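Side-chain contacts in Cfl (Pectobacterium brasiliense, PDB 7A9J), which probably activates carboxylic acids with ATP, as AMP-binding ligases do, and here holds a coronafacic-acid-like indene carboxylic acid in its pocket: residues L104-S107 against A108-K112; N162-E165 against I166-Q169. The protein carries 1 engineered substitution. All blocks are in the same frame, centred on the assembly; numbering follows the deposited sequence.

Interaction 1 (L104-S107 against A108-K112); sequences LKLS and AKEVK
L106 and S107 lead into the first turn of helix 108-117, where S107 and E110 form a capping box, each side chain taking up the other's backbone N-H. Just before the cap, L106 lays its CB 3.6 Å from CG2 of V111, a small apolar contact between the residue preceding the N-cap and a buried residue of the first turn; V111 also touches L102 and T133, so a beta-branched hydrocarbon suits this place. S107 does most of the work. Its OG, turned between its own N and carbonyl carbon (chi1 75°), accepts from E110 N at 3.1 Å, and a serine is short enough for its OG to meet a backbone N-H of the first turn. In return S107 N donates to OE1 of E110 over 2.9 Å, meeting the oxygen on the anti side and 33° out of the carboxylate plane. The extended glutamate chain is of the right length for this, and its negative charge at the helix start probably interacts well with the dipole. S107 O accepts from V111 N at 2.8 Å, an i to i+4 bond. Beside the cap, K109 CG sits 3.0 Å from S107 OG, and bends farther along the lysine chain bring NZ back to 3.7 Å from S107 OG.

Interaction 2 (N162-E165 against I166-Q169); sequences NWEE and IISQ
The indole of W163 receives I166 CG2 over one face: the methyl stands 3.8 Å from the centroid of the six-membered ring and 8° off its normal, a clear CH-pi contact between residues three apart on one helical turn. I167 reaches the same ring obliquely, its CD1 lying 3.7 Å from W163 NE1. With CG anti to the backbone N (chi1 164°), the tryptophan swings its ring alongside the turn, where both isoleucines can meet it; a broad aromatic and a branched aliphatic suit the buried positions of W163 and I166. The I167 CD1 methyl also comes within 3.9 Å of OE2 of E164.

The turn begins with a capping box. N162 is the N-cap, and its OD1 accepts from E164 N at 2.8 Å, on a lone pair in the carbonyl plane, a bond for which the short amide of asparagine is well suited. E165 completes the box by taking N162 N on OE2 at 2.9 Å, approached from above the carboxylate plane, while its OE1 is hydrogen-bonded to H161 ND1. Two partners thus hold the carboxylate in place. The turn itself is weakly bonded: I166 N to W163 O and I167 N to E164 O, the latter at 3.3 Å, each span three residues, and E165 O meets S168 N weakly, with a water linking it to Q169 N.

This short helix, 163-166, follows edge strand 160-162 of the five-stranded parallel sheet. Helix 50-66 lies against its apolar side, with I60 touching both W163 and I167, L64 touching I166, and R59 bonding to I167 O; helix 83-95 adds E84 and T88 beside the indole.

Interaction 1 precedes interaction 2 along the chain; their centres are 26 Å apart, their nearest atoms about 14 Å, and they do not touch. Both follow strands of the same five-stranded parallel sheet, 98-101 and 160-162, which are its two outermost strands. Each contact therefore shapes a helix start beyond an opposite edge of that sheet, within the AMP-binding region, and both use a capping box to do so. Interaction 1 is a surface contact, and the side chain of K105 is about 10 Å from the bound indene carboxylic acid; interaction 2 is partly buried against helix 50-66. One helix start thus lies on the ligand-ward side of the fold, the other at its periphery.

Interaction 1 (L104-S107 against A108-K112)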
loop_
_atom_site.group_PDB
_atom_site.type_symbol
_atom_site.label_atom_id
_atom_site.label_comp_id
_atom_site.label_asym_id
_atom_site.label_seq_id
_atom_site.Cartn_x
_atom_site.Cartn_y
_atom_site.Cartn_z
ATOM N N LEU A 104 6.849 8.392 7.718
ATOM C CA LEU A 104 6.409 9.194 8.844
ATOM C C LEU A 104 6.123 8.361 10.088
ATOM O O LEU A 104 5.916 8.943 11.154
ATOM C CB LEU A 104 5.160 10.004 8.474
ATOM C CG LEU A 104 5.216 10.786 7.144
ATOM C CD1 LEU A 104 3.995 11.721 7.001
ATOM C CD2 LEU A 104 6.540 11.568 7.024
ATOM N N LYS A 105 6.095 7.023 9.978
ATOM C CA LYS A 105 5.905 6.168 11.128
ATOM C C LYS A 105 7.197 5.943 11.893
ATOM O O LYS A 105 7.127 5.471 13.008
ATOM C CB LYS A 105 5.308 4.810 10.699
ATOM C CG LYS A 105 4.115 5.008 9.717
ATOM C CD LYS A 105 2.952 4.045 9.971
ATOM C CE LYS A 105 1.770 4.394 9.059
ATOM N NZ LYS A 105 1.348 5.832 9.189
ATOM N N LEU A 106 8.352 6.317 11.339
ATOM C CA LEU A 106 9.625 6.133 12.010
ATOM C C LEU A 106 9.799 7.063 13.206
ATOM O O LEU A 106 9.522 8.264 13.125
ATOM C CB LEU A 106 10.773 6.356 11.041
ATOM C CG LEU A 106 10.812 5.478 9.791
ATOM C CD1 LEU A 106 11.875 6.030 8.873
ATOM C CD2 LEU A 106 11.092 4.055 10.168
ATOM N N SER A 107 10.286 6.497 14.314
ATOM C CA SER A 107 10.764 7.298 15.438
ATOM C C SER A 107 12.002 8.120 15.037
ATOM O O SER A 107 12.628 7.896 13.995
ATOM C CB SER A 107 11.123 6.408 16.622
ATOM O OG SER A 107 12.352 5.732 16.377
ATOM N N ALA A 108 12.347 9.094 15.892
ATOM C CA ALA A 108 13.538 9.911 15.656
ATOM C C ALA A 108 14.816 9.063 15.595
ATOM O O ALA A 108 15.691 9.301 14.757
ATOM C CB ALA A 108 13.651 10.975 16.752
ATOM N N LYS A 109 14.935 8.059 16.460
ATOM C CA LYS A 109 16.131 7.214 16.413
ATOM C C LYS A 109 16.144 6.407 15.121
ATOM O O LYS A 109 17.198 6.223 14.495
ATOM C CB LYS A 109 16.223 6.308 17.666
ATOM C CG LYS A 109 14.923 5.545 18.004
ATOM C CD LYS A 109 14.715 5.270 19.521
ATOM C CE LYS A 109 13.500 4.338 19.795
ATOM N NZ LYS A 109 12.175 5.015 19.972
ATOM N N GLU A 110 14.966 5.999 14.659
ATOM C CA GLU A 110 14.897 5.207 13.441
ATOM C C GLU A 110 15.207 6.047 12.219
ATOM O O GLU A 110 15.834 5.572 11.260
ATOM C CB GLU A 110 13.510 4.590 13.319
ATOM C CG GLU A 110 13.384 3.353 14.261
ATOM C CD GLU A 110 11.947 2.936 14.513
ATOM O OE1 GLU A 110 11.023 3.659 14.101
ATOM O OE2 GLU A 110 11.736 1.878 15.140
ATOM N N VAL A 111 14.726 7.286 12.219
ATOM C CA VAL A 111 15.044 8.213 11.136
ATOM C C VAL A 111 16.546 8.432 11.066
ATOM O O VAL A 111 17.149 8.319 10.000
ATOM C CB VAL A 111 14.296 9.533 11.356
ATOM C CG1 VAL A 111 14.875 10.632 10.402
ATOM C CG2 VAL A 111 12.806 9.324 11.115
ATOM N N LYS A 112 17.175 8.691 12.223
ATOM C CA LYS A 112 18.621 8.852 12.239
ATOM C C LYS A 112 19.327 7.608 11.706
ATOM O O LYS A 112 20.245 7.706 10.878
ATOM C CB LYS A 112 19.086 9.185 13.646
ATOM C CG LYS A 112 20.630 9.298 13.766
ATOM C CD LYS A 112 21.106 9.908 15.077
ATOM C CE LYS A 112 22.542 10.434 14.929
ATOM N NZ LYS A 112 23.180 10.620 16.275
#

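Interaction 2 (N162-E165 against I166-Q169)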
loop_
_atom_site.group_PDB
_atom_site.type_symbol
_atom_site.label_atom_id
_atom_site.label_comp_id
_atom_site.label_asym_id
_atom_site.label_seq_id
_atom_site.Cartn_x
_atom_site.Cartn_y
_atom_site.Cartn_z
ATOM N N ASN A 162 16.682 27.083 4.932
ATOM C CA ASN A 162 15.258 27.130 4.626
ATOM C C ASN A 162 15.022 26.595 3.219
ATOM O O ASN A 162 15.822 26.843 2.303
ATOM C CB ASN A 162 14.776 28.585 4.732
ATOM C CG ASN A 162 13.267 28.715 4.673
ATOM O OD1 ASN A 162 12.646 28.430 3.641
ATOM N ND2 ASN A 162 12.666 29.154 5.788
ATOM N N TRP A 163 13.889 25.907 3.040
ATOM C CA TRP A 163 13.486 25.382 1.736
ATOM C C TRP A 163 13.514 26.465 0.652
ATOM O O TRP A 163 13.854 26.183 -0.507
ATOM C CB TRP A 163 12.069 24.819 1.821
ATOM C CG TRP A 163 11.408 24.587 0.513
ATOM C CD1 TRP A 163 10.499 25.411 -0.131
ATOM C CD2 TRP A 163 11.601 23.462 -0.329
ATOM N NE1 TRP A 163 10.124 24.842 -1.308
ATOM C CE2 TRP A 163 10.804 23.664 -1.483
ATOM C CE3 TRP A 163 12.372 22.305 -0.226
ATOM C CZ2 TRP A 163 10.745 22.739 -2.512
ATOM C CZ3 TRP A 163 12.277 21.339 -1.245
ATOM C CH2 TRP A 163 11.497 21.589 -2.388
ATOM N N GLU A 164 13.076 27.670 0.996
ATOM C CA GLU A 164 13.057 28.748 -0.018
ATOM C C GLU A 164 14.409 28.938 -0.682
ATOM O O GLU A 164 14.481 29.410 -1.829
ATOM C CB GLU A 164 12.576 30.031 0.610
ATOM C CG GLU A 164 11.241 29.840 1.215
ATOM C CD GLU A 164 10.104 30.438 0.438
ATOM O OE1 GLU A 164 9.334 31.203 1.065
ATOM O OE2 GLU A 164 9.971 30.143 -0.775
ATOM N N GLU A 165 15.491 28.585 0.018
ATOM C CA GLU A 165 16.808 28.771 -0.568
ATOM C C GLU A 165 17.014 27.862 -1.771
ATOM O O GLU A 165 17.693 28.256 -2.735
ATOM C CB GLU A 165 17.897 28.526 0.470
ATOM C CG GLU A 165 17.911 29.504 1.610
ATOM C CD GLU A 165 18.946 29.128 2.676
ATOM O OE1 GLU A 165 20.129 28.911 2.305
ATOM O OE2 GLU A 165 18.561 29.033 3.877
ATOM N N ILE A 166 16.411 26.672 -1.756
ATOM C CA ILE A 166 16.642 25.726 -2.833
ATOM C C ILE A 166 15.897 26.119 -4.097
ATOM O O ILE A 166 16.187 25.557 -5.162
ATOM C CB ILE A 166 16.251 24.290 -2.388
ATOM C CG1 ILE A 166 17.110 23.231 -3.068
ATOM C CG2 ILE A 166 14.771 23.963 -2.712
ATOM C CD1 ILE A 166 16.798 21.826 -2.522
ATOM N N ILE A 167 14.884 26.982 -4.006
ATOM C CA ILE A 167 14.187 27.433 -5.215
ATOM C C ILE A 167 14.413 28.917 -5.520
ATOM O O ILE A 167 13.658 29.500 -6.295
ATOM C CB ILE A 167 12.682 27.140 -5.128
ATOM C CG1 ILE A 167 12.119 27.759 -3.822
ATOM C CG2 ILE A 167 12.437 25.611 -5.243
ATOM C CD1 ILE A 167 10.617 27.645 -3.709
ATOM N N SER A 168 15.377 29.563 -4.875
ATOM C CA SER A 168 15.519 31.005 -5.062
ATOM C C SER A 168 16.169 31.345 -6.398
ATOM O O SER A 168 15.961 32.446 -6.897
ATOM C CB SER A 168 16.290 31.596 -3.887
ATOM O OG SER A 168 17.599 31.070 -3.852
ATOM N N GLN A 169 16.913 30.414 -7.014
ATOM C CA GLN A 169 17.556 30.834 -8.257
ATOM C C GLN A 169 16.783 30.324 -9.461
ATOM O O GLN A 169 16.287 29.199 -9.451
ATOM C CB GLN A 169 18.998 30.326 -8.340
ATOM C CG GLN A 169 19.922 30.990 -7.342
ATOM C CD GLN A 169 20.025 32.526 -7.528
ATOM O OE1 GLN A 169 19.445 33.300 -6.756
ATOM N NE2 GLN A 169 20.786 32.963 -8.541
HETATM O O HOH W 1 18.543 27.974 -5.504
#